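Local coordinates for protein GCN5-related N-acetyltransferase (Anabaena variabilis, PDB 2OZG) that binds coenzyme A and, as a GCN5-related N-acetyltransferase, probably transfers acetyl groups to amines, possibly those of aminoglycosides, at residues A64-G69 / P186-G191; M68-G73 / I113-L118; Q283-L288 / S358-R363; N292-L297 / G324-S329. All coordinates share one frame; numbering follows the deposited sequence.

Contact 1 of 4, residues A64-G69 / P186-G191; sequences AILPMG and PAIWQG
Leu66 on strand 58-72 has CG beside its backbone N (chi1 -54°) and an extended second torsion, which carries both methyls out to the first turn of helix 186-192. Ile188 meets it by a different route: its CB does not aim at the strand, but two like-signed torsions (chi1 -50°, chi2 -66°) fold CD1 back until it lies 4.4 Å from Leu66 CD1. The other branch, Leu66 CD2, faces Ala187 CB at 4.5 Å, so one forked side chain divides its methyls between consecutive helix residues. Two positions along the same strand face, the selenium of selenomethionine Met68 comes to 4.6 Å from Ile188 CG1, at the fringe of the contact. The two methyl pairs are wider than a close touch, the selenium stands slightly farther still, and the summed buried area is only 131 Å², the signature of light, purely apolar packing. Third parties complete it: Ile45 of helix 37-45 touches both Leu66 and Ala187, while Asp394 and Phe396 of the C-terminal tail lie against Ile188. Just before the helix, Asp183 bonds to Gly69 through the backbone, which ties the chain leading into the helix to this same strand. The arrangement is a helix start resting on the face of a GNAT-domain strand, with Leu66 about 10 Å, side chain to ligand, from a bound coenzyme A.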
loop_
_atom_site.group_PDB
_atom_site.type_symbol
_atom_site.label_atom_id
_atom_site.label_comp_id
_atom_site.label_asym_id
_atom_site.label_seq_id
_atom_site.Cartn_x
_atom_site.Cartn_y
_atom_site.Cartn_z
ATOM N N ALA A 64 -4.682 1.831 37.707
ATOM C CA ALA A 64 -6.002 2.134 38.211
ATOM C C ALA A 64 -6.808 0.855 38.407
ATOM O O ALA A 64 -6.763 -0.099 37.592
ATOM C CB ALA A 64 -6.767 3.054 37.240
ATOM N N ILE A 65 -7.508 0.824 39.525
ATOM C CA ILE A 65 -8.456 -0.234 39.850
ATOM C C ILE A 65 -9.871 0.370 39.666
ATOM O O ILE A 65 -10.179 1.406 40.286
ATOM C CB ILE A 65 -8.362 -0.703 41.322
ATOM C CG1 ILE A 65 -6.970 -1.219 41.665
ATOM C CG2 ILE A 65 -9.368 -1.855 41.542
ATOM C CD1 ILE A 65 -6.880 -1.621 43.125
ATOM N N LEU A 66 -10.716 -0.287 38.871
ATOM C CA LEU A 66 -12.117 0.154 38.620
ATOM C C LEU A 66 -13.105 -0.816 39.240
ATOM O O LEU A 66 -13.375 -1.903 38.685
ATOM C CB LEU A 66 -12.404 0.304 37.090
ATOM C CG LEU A 66 -11.422 1.219 36.363
ATOM C CD1 LEU A 66 -11.758 1.356 34.871
ATOM C CD2 LEU A 66 -11.383 2.607 36.983
ATOM N N PRO A 67 -13.566 -0.485 40.455
ATOM C CA PRO A 67 -14.518 -1.355 41.070
ATOM C C PRO A 67 -15.870 -1.230 40.443
ATOM O O PRO A 67 -16.487 -0.165 40.492
ATOM C CB PRO A 67 -14.526 -0.922 42.561
ATOM C CG PRO A 67 -13.454 0.094 42.704
ATOM C CD PRO A 67 -13.146 0.598 41.330
HETATM N N MSE A 68 -16.347 -2.325 39.872
HETATM C CA MSE A 68 -17.629 -2.288 39.199
HETATM C C MSE A 68 -18.277 -3.664 39.212
HETATM O O MSE A 68 -18.276 -4.329 40.224
HETATM C CB MSE A 68 -17.414 -1.743 37.782
HETATM C CG MSE A 68 -16.443 -2.519 36.972
HETATM SE SE MSE A 68 -16.288 -1.952 35.132
HETATM C CE MSE A 68 -14.395 -2.265 34.924
ATOM N N GLY A 69 -18.900 -4.062 38.120
ATOM C CA GLY A 69 -19.530 -5.355 38.053
ATOM C C GLY A 69 -19.438 -5.888 36.655
ATOM O O GLY A 69 -19.149 -5.138 35.693
ATOM N N PRO A 186 -18.351 4.454 36.370
ATOM C CA PRO A 186 -18.533 5.791 35.843
ATOM C C PRO A 186 -17.466 6.231 34.812
ATOM O O PRO A 186 -17.784 6.965 33.880
ATOM C CB PRO A 186 -18.530 6.650 37.099
ATOM C CG PRO A 186 -19.095 5.770 38.152
ATOM C CD PRO A 186 -18.658 4.370 37.808
ATOM N N ALA A 187 -16.235 5.747 34.946
ATOM C CA ALA A 187 -15.146 6.120 34.051
ATOM C C ALA A 187 -15.360 5.635 32.641
ATOM O O ALA A 187 -14.846 6.241 31.676
ATOM C CB ALA A 187 -13.817 5.520 34.588
ATOM N N ILE A 188 -16.072 4.520 32.514
ATOM C CA ILE A 188 -16.335 3.929 31.199
ATOM C C ILE A 188 -17.281 4.861 30.439
ATOM O O ILE A 188 -17.087 5.187 29.271
ATOM C CB ILE A 188 -16.999 2.539 31.282
ATOM C CG1 ILE A 188 -16.273 1.559 32.229
ATOM C CG2 ILE A 188 -17.166 1.943 29.931
ATOM C CD1 ILE A 188 -14.948 1.117 31.862
ATOM N N TRP A 189 -18.333 5.275 31.121
ATOM C CA TRP A 189 -19.272 6.214 30.565
ATOM C C TRP A 189 -18.565 7.537 30.222
ATOM O O TRP A 189 -18.869 8.149 29.219
ATOM C CB TRP A 189 -20.404 6.468 31.548
ATOM C CG TRP A 189 -21.379 5.360 31.634
ATOM C CD1 TRP A 189 -21.573 4.521 32.676
ATOM C CD2 TRP A 189 -22.341 5.004 30.642
ATOM N NE1 TRP A 189 -22.590 3.647 32.394
ATOM C CE2 TRP A 189 -23.085 3.927 31.152
ATOM C CE3 TRP A 189 -22.648 5.495 29.368
ATOM C CZ2 TRP A 189 -24.140 3.352 30.450
ATOM C CZ3 TRP A 189 -23.672 4.892 28.649
ATOM C CH2 TRP A 189 -24.403 3.829 29.198
ATOM N N GLN A 190 -17.686 8.000 31.116
ATOM C CA GLN A 190 -16.866 9.189 30.872
ATOM C C GLN A 190 -16.086 9.109 29.576
ATOM O O GLN A 190 -16.037 10.063 28.788
ATOM C CB GLN A 190 -15.854 9.360 32.002
ATOM C CG GLN A 190 -16.417 9.901 33.301
ATOM C CD GLN A 190 -16.745 11.342 33.260
ATOM O OE1 GLN A 190 -16.372 12.069 32.340
ATOM N NE2 GLN A 190 -17.429 11.790 34.291
ATOM N N GLY A 191 -15.426 7.982 29.375
ATOM C CA GLY A 191 -14.636 7.782 28.169
ATOM C C GLY A 191 -15.488 7.847 26.948
ATOM O O GLY A 191 -15.076 8.422 25.962
#

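Contact 2 of 4, residues M68-G73 / I113-L118; sequences MGQWWG and IPISVL
Gln70 and Val117 meet with their side chains crossing at about a right angle, the amide of Gln70 presenting OE1 to Val117 CG2 at 3.3 Å. Ile115 also crosses Gln70 nearly perpendicularly, and its CD1 lies 3.7 Å from the same oxygen. The indole of Trp72 approaches Ile115 on a slant: CD1 of the isoleucine is 3.5 Å from Trp72 NE1 and 3.9 Å from Trp72 CD1. Ile115 reaches both partners because CG1 stands between its backbone N and carbonyl carbon (chi1 53°), which sends CD1 toward strand 58-72. Over these segments the two GNAT-domain strands, 58-72 and 115-118, run at 93° to each other with axes 8.7 Å apart, so side chains rather than a backbone ladder join them. Gln70 and Trp72, two apart on their strand, are linked by a bond from Trp72 NE1 to Gln70 OE1 of 2.8 Å. It is bent, with 130° at the hydrogen, and the donor stands well out of the carbonyl plane, so the length is good but the direction is not. The other end of the amide is anchored as well, since NE2 donates to Gly180 O, and Trp286 of strand 279-290 packs on Gln70, Trp72 and Val117. A leucine in place of Gln70 would probably cost the buried indole N-H its acceptor and Gly180 O the amide donor. The chemistry is thus that of a buried polar pair set among aliphatic and aromatic groups: the two bonds probably restrict the amide's rotation, with OE1 the nearer atom to the methyls.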
loop_
_atom_site.group_PDB
_atom_site.type_symbol
_atom_site.label_atom_id
_atom_site.label_comp_id
_atom_site.label_asym_id
_atom_site.label_seq_id
_atom_site.Cartn_x
_atom_site.Cartn_y
_atom_site.Cartn_z
HETATM N N MSE A 68 -16.347 -2.325 39.872
HETATM C CA MSE A 68 -17.629 -2.288 39.199
HETATM C C MSE A 68 -18.277 -3.664 39.212
HETATM O O MSE A 68 -18.276 -4.329 40.224
HETATM C CB MSE A 68 -17.414 -1.743 37.782
HETATM C CG MSE A 68 -16.443 -2.519 36.972
HETATM SE SE MSE A 68 -16.288 -1.952 35.132
HETATM C CE MSE A 68 -14.395 -2.265 34.924
ATOM N N GLY A 69 -18.900 -4.062 38.120
ATOM C CA GLY A 69 -19.530 -5.355 38.053
ATOM C C GLY A 69 -19.438 -5.888 36.655
ATOM O O GLY A 69 -19.149 -5.138 35.693
ATOM N N GLN A 70 -19.718 -7.182 36.543
ATOM C CA GLN A 70 -19.730 -7.866 35.255
ATOM C C GLN A 70 -20.903 -8.849 35.262
ATOM O O GLN A 70 -21.115 -9.553 36.252
ATOM C CB GLN A 70 -18.422 -8.632 35.029
ATOM C CG GLN A 70 -18.176 -8.911 33.590
ATOM C CD GLN A 70 -16.816 -9.367 33.276
ATOM O OE1 GLN A 70 -16.131 -9.950 34.117
ATOM N NE2 GLN A 70 -16.426 -9.224 31.983
ATOM N N TRP A 71 -21.645 -8.898 34.153
ATOM C CA TRP A 71 -22.804 -9.781 34.058
ATOM C C TRP A 71 -22.459 -11.205 33.545
ATOM O O TRP A 71 -22.111 -11.360 32.383
ATOM C CB TRP A 71 -23.875 -9.115 33.210
ATOM C CG TRP A 71 -24.387 -7.828 33.791
ATOM C CD1 TRP A 71 -23.923 -6.571 33.493
ATOM C CD2 TRP A 71 -25.440 -7.638 34.749
ATOM N NE1 TRP A 71 -24.597 -5.640 34.198
ATOM C CE2 TRP A 71 -25.535 -6.252 34.985
ATOM C CE3 TRP A 71 -26.326 -8.490 35.410
ATOM C CZ2 TRP A 71 -26.504 -5.694 35.847
ATOM C CZ3 TRP A 71 -27.225 -7.950 36.301
ATOM C CH2 TRP A 71 -27.326 -6.579 36.502
ATOM N N TRP A 72 -22.564 -12.223 34.415
ATOM C CA TRP A 72 -22.265 -13.620 34.059
ATOM C C TRP A 72 -23.520 -14.440 34.368
ATOM O O TRP A 72 -23.993 -14.455 35.516
ATOM C CB TRP A 72 -21.057 -14.168 34.865
ATOM C CG TRP A 72 -19.735 -13.441 34.574
ATOM C CD1 TRP A 72 -19.085 -12.490 35.357
ATOM C CD2 TRP A 72 -19.000 -13.530 33.355
ATOM N NE1 TRP A 72 -17.924 -12.076 34.707
ATOM C CE2 TRP A 72 -17.875 -12.697 33.472
ATOM C CE3 TRP A 72 -19.156 -14.322 32.191
ATOM C CZ2 TRP A 72 -16.943 -12.592 32.454
ATOM C CZ3 TRP A 72 -18.277 -14.189 31.186
ATOM C CH2 TRP A 72 -17.173 -13.338 31.308
ATOM N N GLY A 73 -24.033 -15.109 33.352
ATOM C CA GLY A 73 -25.226 -15.889 33.433
ATOM C C GLY A 73 -26.390 -15.038 33.953
ATOM O O GLY A 73 -27.252 -15.532 34.647
ATOM N N ILE A 113 -13.929 -8.711 46.372
ATOM C CA ILE A 113 -14.337 -8.636 44.989
ATOM C C ILE A 113 -13.782 -9.938 44.390
ATOM O O ILE A 113 -12.589 -10.178 44.454
ATOM C CB ILE A 113 -13.780 -7.386 44.333
ATOM C CG1 ILE A 113 -14.564 -6.167 44.825
ATOM C CG2 ILE A 113 -13.891 -7.542 42.831
ATOM C CD1 ILE A 113 -13.833 -4.874 44.634
ATOM N N PRO A 114 -14.669 -10.824 43.900
ATOM C CA PRO A 114 -14.249 -12.152 43.478
ATOM C C PRO A 114 -13.599 -12.365 42.155
ATOM O O PRO A 114 -13.072 -13.479 41.949
ATOM C CB PRO A 114 -15.564 -12.926 43.459
ATOM C CG PRO A 114 -16.550 -11.929 43.081
ATOM C CD PRO A 114 -16.124 -10.651 43.739
ATOM N N ILE A 115 -13.731 -11.399 41.226
ATOM C CA ILE A 115 -13.106 -11.476 39.896
ATOM C C ILE A 115 -12.517 -10.127 39.485
ATOM O O ILE A 115 -12.863 -9.081 40.050
ATOM C CB ILE A 115 -14.051 -11.943 38.811
ATOM C CG1 ILE A 115 -15.300 -11.078 38.818
ATOM C CG2 ILE A 115 -14.490 -13.418 39.048
ATOM C CD1 ILE A 115 -16.149 -11.264 37.584
ATOM N N SER A 116 -11.581 -10.179 38.548
ATOM C CA SER A 116 -10.884 -8.999 38.043
ATOM C C SER A 116 -10.648 -9.255 36.555
ATOM O O SER A 116 -10.392 -10.375 36.152
ATOM C CB SER A 116 -9.560 -8.770 38.752
ATOM O OG SER A 116 -8.800 -7.652 38.232
ATOM N N VAL A 117 -10.771 -8.204 35.765
ATOM C CA VAL A 117 -10.628 -8.264 34.317
ATOM C C VAL A 117 -9.708 -7.111 33.822
ATOM O O VAL A 117 -9.680 -6.022 34.434
ATOM C CB VAL A 117 -12.026 -8.138 33.656
ATOM C CG1 VAL A 117 -11.950 -7.898 32.083
ATOM C CG2 VAL A 117 -12.849 -9.349 33.983
ATOM N N LEU A 118 -9.014 -7.363 32.709
ATOM C CA LEU A 118 -8.114 -6.417 32.053
ATOM C C LEU A 118 -7.820 -6.859 30.630
ATOM O O LEU A 118 -7.964 -8.033 30.268
ATOM C CB LEU A 118 -6.782 -6.266 32.841
ATOM C CG LEU A 118 -5.933 -7.509 33.152
ATOM C CD1 LEU A 118 -5.125 -7.973 31.966
ATOM C CD2 LEU A 118 -4.990 -7.186 34.284
#

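Contact 3 of 4, residues Q283-L288 / S358-R363; sequences QDRWML and SLFTPR
Arg285 and Phe360 form the close part of this contact: the ring's leading atom, Phe360 CZ, lies over one face of the guanidinium, 3.8 Å from Arg285 NH1 and 4.1 Å from Arg285 CZ. The planes stand 78° apart, an edge-to-face arrangement in which the cation meets the ring's rim, so it is not a cation-pi stack over the ring. Arg285 gets there by an outstretched chain from CG to NE. Its polar end has further partners: NH1 bonds Gln133 OE1, and NH2 bonds Asp267 O of the second subunit. Segment 358-363 is the link between helices 349-357 and 362-367 of the sterol carrier protein domain: Ser358 closes the first with a Schellman motif, and Thr361 is the N-cap of the second. The looser part lies lower on the arginine, where Leu359 CD2 stops 4.5 Å from Arg285 CD. Leu359 instead serves its neighbour, with CG 3.7 Å above the plane of the Phe360 ring and offset toward the rim. Beyond Phe360 the segment leaves strand 279-290 altogether. There the partly exposed Thr361 and Arg363 turn to the second subunit, whose Glu388 bonds to Thr361 OG1 and forms a salt bridge with Arg363 NH2.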
loop_
_atom_site.group_PDB
_atom_site.type_symbol
_atom_site.label_atom_id
_atom_site.label_comp_id
_atom_site.label_asym_id
_atom_site.label_seq_id
_atom_site.Cartn_x
_atom_site.Cartn_y
_atom_site.Cartn_z
ATOM N N GLN A 283 -9.536 -7.731 16.712
ATOM C CA GLN A 283 -10.117 -8.393 17.864
ATOM C C GLN A 283 -9.095 -8.488 18.973
ATOM O O GLN A 283 -7.874 -8.352 18.760
ATOM C CB GLN A 283 -10.573 -9.781 17.495
ATOM C CG GLN A 283 -9.422 -10.677 17.140
ATOM C CD GLN A 283 -9.870 -12.060 16.870
ATOM O OE1 GLN A 283 -10.344 -12.760 17.780
ATOM N NE2 GLN A 283 -9.705 -12.500 15.622
ATOM N N ASP A 284 -9.605 -8.668 20.185
ATOM C CA ASP A 284 -8.783 -8.776 21.365
ATOM C C ASP A 284 -9.454 -9.716 22.349
ATOM O O ASP A 284 -10.686 -9.813 22.389
ATOM C CB ASP A 284 -8.654 -7.405 22.033
ATOM C CG ASP A 284 -7.764 -6.465 21.269
ATOM O OD1 ASP A 284 -6.537 -6.522 21.478
ATOM O OD2 ASP A 284 -8.279 -5.645 20.474
ATOM N N ARG A 285 -8.651 -10.472 23.080
ATOM C CA ARG A 285 -9.178 -11.191 24.205
ATOM C C ARG A 285 -8.749 -10.502 25.474
ATOM O O ARG A 285 -7.600 -10.270 25.707
ATOM C CB ARG A 285 -8.769 -12.648 24.220
ATOM C CG ARG A 285 -9.357 -13.411 23.066
ATOM C CD ARG A 285 -8.835 -14.841 23.007
ATOM N NE ARG A 285 -9.375 -15.480 21.831
ATOM C CZ ARG A 285 -8.938 -16.621 21.323
ATOM N NH1 ARG A 285 -7.974 -17.301 21.932
ATOM N NH2 ARG A 285 -9.460 -17.068 20.183
ATOM N N TRP A 286 -9.738 -10.183 26.297
ATOM C CA TRP A 286 -9.483 -9.734 27.615
ATOM C C TRP A 286 -9.306 -10.916 28.556
ATOM O O TRP A 286 -9.722 -12.063 28.263
ATOM C CB TRP A 286 -10.556 -8.758 28.102
ATOM C CG TRP A 286 -11.943 -9.034 27.699
ATOM C CD1 TRP A 286 -12.576 -8.564 26.572
ATOM C CD2 TRP A 286 -12.923 -9.771 28.422
ATOM N NE1 TRP A 286 -13.881 -9.004 26.552
ATOM C CE2 TRP A 286 -14.137 -9.680 27.702
ATOM C CE3 TRP A 286 -12.901 -10.506 29.623
ATOM C CZ2 TRP A 286 -15.315 -10.288 28.140
ATOM C CZ3 TRP A 286 -14.062 -11.081 30.059
ATOM C CH2 TRP A 286 -15.264 -10.973 29.311
HETATM N N MSE A 287 -8.728 -10.622 29.714
HETATM C CA MSE A 287 -8.408 -11.636 30.649
HETATM C C MSE A 287 -9.120 -11.456 31.921
HETATM O O MSE A 287 -9.462 -10.334 32.306
HETATM C CB MSE A 287 -6.929 -11.581 30.895
HETATM C CG MSE A 287 -6.059 -11.981 29.720
HETATM SE SE MSE A 287 -4.141 -12.053 30.205
HETATM C CE MSE A 287 -3.641 -13.791 29.373
ATOM N N LEU A 288 -9.277 -12.557 32.636
ATOM C CA LEU A 288 -9.976 -12.571 33.939
ATOM C C LEU A 288 -9.166 -13.327 34.989
ATOM O O LEU A 288 -8.527 -14.330 34.690
ATOM C CB LEU A 288 -11.345 -13.272 33.763
ATOM C CG LEU A 288 -12.281 -13.264 35.000
ATOM C CD1 LEU A 288 -13.728 -12.903 34.715
ATOM C CD2 LEU A 288 -12.185 -14.609 35.766
ATOM N N SER A 358 -17.127 -19.269 29.917
ATOM C CA SER A 358 -17.607 -19.967 28.733
ATOM C C SER A 358 -16.897 -19.576 27.461
ATOM O O SER A 358 -17.417 -19.786 26.383
ATOM C CB SER A 358 -19.131 -19.770 28.498
ATOM O OG SER A 358 -19.768 -19.764 29.723
ATOM N N LEU A 359 -15.690 -19.037 27.547
ATOM C CA LEU A 359 -14.951 -18.745 26.324
ATOM C C LEU A 359 -14.647 -20.051 25.587
ATOM O O LEU A 359 -14.772 -20.134 24.348
ATOM C CB LEU A 359 -13.615 -18.029 26.668
ATOM C CG LEU A 359 -12.778 -17.653 25.452
ATOM C CD1 LEU A 359 -13.521 -16.753 24.499
ATOM C CD2 LEU A 359 -11.459 -17.027 25.871
ATOM N N PHE A 360 -14.127 -21.026 26.342
ATOM C CA PHE A 360 -13.842 -22.364 25.848
ATOM C C PHE A 360 -14.584 -23.369 26.668
ATOM O O PHE A 360 -14.797 -23.161 27.884
ATOM C CB PHE A 360 -12.323 -22.628 25.897
ATOM C CG PHE A 360 -11.562 -21.719 24.970
ATOM C CD1 PHE A 360 -11.786 -21.782 23.623
ATOM C CD2 PHE A 360 -10.656 -20.794 25.458
ATOM C CE1 PHE A 360 -11.095 -20.930 22.733
ATOM C CE2 PHE A 360 -9.975 -19.966 24.594
ATOM C CZ PHE A 360 -10.202 -20.019 23.253
ATOM N N THR A 361 -15.005 -24.454 26.006
ATOM C CA THR A 361 -15.745 -25.516 26.646
ATOM C C THR A 361 -14.796 -26.398 27.390
ATOM O O THR A 361 -13.585 -26.354 27.157
ATOM C CB THR A 361 -16.467 -26.436 25.631
ATOM O OG1 THR A 361 -15.486 -27.066 24.763
ATOM C CG2 THR A 361 -17.514 -25.678 24.826
ATOM N N PRO A 362 -15.322 -27.161 28.362
ATOM C CA PRO A 362 -14.457 -28.095 29.034
ATOM C C PRO A 362 -13.641 -28.967 28.126
ATOM O O PRO A 362 -12.452 -29.156 28.382
ATOM C CB PRO A 362 -15.440 -28.900 29.947
ATOM C CG PRO A 362 -16.449 -27.916 30.318
ATOM C CD PRO A 362 -16.642 -27.050 29.030
ATOM N N ARG A 363 -14.272 -29.511 27.089
ATOM C CA ARG A 363 -13.589 -30.343 26.108
ATOM C C ARG A 363 -12.424 -29.591 25.481
ATOM O O ARG A 363 -11.336 -30.137 25.330
ATOM C CB ARG A 363 -14.558 -30.708 24.982
ATOM C CG ARG A 363 -14.019 -31.775 24.069
ATOM C CD ARG A 363 -14.866 -31.936 22.817
ATOM N NE ARG A 363 -14.880 -30.749 21.958
ATOM C CZ ARG A 363 -14.020 -30.535 20.962
ATOM N NH1 ARG A 363 -13.056 -31.407 20.698
ATOM N NH2 ARG A 363 -14.122 -29.432 20.229
#

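Contact 4 of 4, residues N292-L297 / G324-S329; sequences NVCKAL and GKFILS
Val293 and Phe326 open the interface between helix 293-299 and strand 324-331, a helix laid almost parallel to a strand on one face of the five-stranded sheet of the sterol carrier protein domain. The aromatic interactions come first. Val293 CG1, placed anti to its backbone N (chi1 167°), stands 4.0 Å from the centroid of the Phe326 ring and 11° off the normal, a well-centred CH-pi contact. At the same ring, Cys294 SG lies 3.6 Å from Phe326 CE2 in an oblique sulfur-aromatic approach; the cysteine has two conformers, so this touch is tentative. Replacing Phe326 by alanine is likely to open a gap facing Val293 CG1 and Cys294 SG and take away the methyl's aromatic face. Purely aliphatic packing takes over one helical turn on, where Leu297 CB meets Leu328 CD1 at 4.0 Å. Val337 of strand 334-339 flanks Cys294, Leu297 and Leu328, and Phe385 of helix 375-385 touches both leucines. The polar bonds gather at the helix start: Asn322 OD1 accepts from Val293 N, and Asn292 is the N-cap, its OD1 receiving Lys295 N at 2.9 Å in a bond that is nearly straight, 177° at the hydrogen.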
loop_
_atom_site.group_PDB
_atom_site.type_symbol
_atom_site.label_atom_id
_atom_site.label_comp_id
_atom_site.label_asym_id
_atom_site.label_seq_id
_atom_site.Cartn_x
_atom_site.Cartn_y
_atom_site.Cartn_z
ATOM N N ASN A 292 -11.528 -14.934 44.141
ATOM C CA ASN A 292 -12.115 -15.814 45.174
ATOM C C ASN A 292 -12.963 -16.919 44.523
ATOM O O ASN A 292 -14.016 -16.651 43.940
ATOM C CB ASN A 292 -12.926 -15.012 46.162
ATOM C CG ASN A 292 -13.334 -15.840 47.349
ATOM O OD1 ASN A 292 -14.084 -16.813 47.237
ATOM N ND2 ASN A 292 -12.798 -15.490 48.485
ATOM N N VAL A 293 -12.479 -18.145 44.566
ATOM C CA VAL A 293 -13.175 -19.230 43.882
ATOM C C VAL A 293 -14.607 -19.405 44.342
ATOM O O VAL A 293 -15.505 -19.512 43.516
ATOM C CB VAL A 293 -12.401 -20.612 44.031
ATOM C CG1 VAL A 293 -13.243 -21.815 43.602
ATOM C CG2 VAL A 293 -11.142 -20.582 43.222
ATOM N N CYS A 294 -14.825 -19.444 45.662
ATOM C CA CYS A 294 -16.168 -19.644 46.213
ATOM C C CYS A 294 -17.100 -18.514 45.856
ATOM O O CYS A 294 -18.188 -18.737 45.334
ATOM C CB CYS A 294 -16.135 -19.773 47.744
ATOM S SG CYS A 294 -15.161 -21.154 48.315
ATOM N N LYS A 295 -16.689 -17.292 46.157
ATOM C CA LYS A 295 -17.549 -16.167 45.899
ATOM C C LYS A 295 -17.816 -15.962 44.393
ATOM O O LYS A 295 -18.917 -15.629 43.999
ATOM C CB LYS A 295 -16.996 -14.915 46.542
ATOM C CG LYS A 295 -16.828 -14.975 48.057
ATOM C CD LYS A 295 -18.148 -15.065 48.821
ATOM N N ALA A 296 -16.819 -16.169 43.561
ATOM C CA ALA A 296 -17.001 -16.003 42.103
ATOM C C ALA A 296 -18.056 -16.989 41.581
ATOM O O ALA A 296 -18.981 -16.591 40.866
ATOM C CB ALA A 296 -15.708 -16.192 41.360
ATOM N N LEU A 297 -17.939 -18.248 41.981
ATOM C CA LEU A 297 -18.870 -19.294 41.565
ATOM C C LEU A 297 -20.287 -19.083 42.124
ATOM O O LEU A 297 -21.265 -19.325 41.409
ATOM C CB LEU A 297 -18.347 -20.667 41.948
ATOM C CG LEU A 297 -17.138 -21.092 41.123
ATOM C CD1 LEU A 297 -16.443 -22.323 41.732
ATOM C CD2 LEU A 297 -17.533 -21.317 39.662
ATOM N N GLY A 324 -7.173 -25.738 46.494
ATOM C CA GLY A 324 -7.770 -26.862 47.218
ATOM C C GLY A 324 -8.945 -27.473 46.498
ATOM O O GLY A 324 -9.168 -27.209 45.316
ATOM N N LYS A 325 -9.739 -28.251 47.233
ATOM C CA LYS A 325 -10.875 -28.929 46.637
ATOM C C LYS A 325 -12.168 -28.229 47.025
ATOM O O LYS A 325 -12.315 -27.818 48.146
ATOM C CB LYS A 325 -10.922 -30.375 47.065
ATOM C CG LYS A 325 -9.758 -31.243 46.572
ATOM C CD LYS A 325 -9.870 -32.570 47.313
ATOM C CE LYS A 325 -8.995 -33.644 46.748
ATOM N NZ LYS A 325 -9.258 -34.938 47.501
ATOM N N PHE A 326 -13.052 -28.064 46.052
ATOM C CA PHE A 326 -14.324 -27.383 46.198
ATOM C C PHE A 326 -15.399 -28.225 45.468
ATOM O O PHE A 326 -15.161 -28.797 44.373
ATOM C CB PHE A 326 -14.274 -25.965 45.550
ATOM C CG PHE A 326 -13.201 -25.070 46.101
ATOM C CD1 PHE A 326 -11.920 -25.065 45.542
ATOM C CD2 PHE A 326 -13.464 -24.225 47.185
ATOM C CE1 PHE A 326 -10.902 -24.265 46.078
ATOM C CE2 PHE A 326 -12.447 -23.412 47.720
ATOM C CZ PHE A 326 -11.169 -23.433 47.169
ATOM N N ILE A 327 -16.563 -28.312 46.084
ATOM C CA ILE A 327 -17.720 -28.886 45.427
ATOM C C ILE A 327 -18.629 -27.734 44.989
ATOM O O ILE A 327 -19.087 -26.946 45.809
ATOM C CB ILE A 327 -18.522 -29.812 46.344
ATOM C CG1 ILE A 327 -17.589 -30.874 46.933
ATOM C CG2 ILE A 327 -19.686 -30.381 45.564
ATOM C CD1 ILE A 327 -18.233 -31.782 48.020
ATOM N N LEU A 328 -18.855 -27.638 43.691
ATOM C CA LEU A 328 -19.812 -26.704 43.115
ATOM C C LEU A 328 -21.122 -27.461 42.903
ATOM O O LEU A 328 -21.164 -28.386 42.076
ATOM C CB LEU A 328 -19.310 -26.258 41.745
ATOM C CG LEU A 328 -20.185 -25.345 40.943
ATOM C CD1 LEU A 328 -20.482 -24.064 41.704
ATOM C CD2 LEU A 328 -19.501 -25.087 39.611
ATOM N N SER A 329 -22.183 -27.096 43.622
ATOM C CA SER A 329 -23.485 -27.766 43.444
ATOM C C SER A 329 -24.409 -26.776 42.803
ATOM O O SER A 329 -24.656 -25.700 43.356
ATOM C CB SER A 329 -24.124 -28.214 44.790
ATOM O OG SER A 329 -23.240 -29.084 45.454
#

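In the fold
All four contacts are largely buried, but contact 2 lies about 8 Å and contact 4 about 22 Å from the chain centre, centre to centre, so contact 4 is peripheral. Contacts 1 and 2 share strand 58-72, and their chemistry diverges along it, from loose methyl packing to a buried amide-indole pair. Contact 3 adjoins contact 2 through strands 115-118 and 279-290, with Leu118 O 2.8 Å from Met287 N, and alone among the four reaches a second subunit, where charged groups enter. Contact 4, nested inside the loop that contact 3 closes, is mostly apolar; Ile115 CG2, 3.8 Å from Ala296 CB, joins it to contact 2 between the acetyltransferase and sterol carrier protein parts.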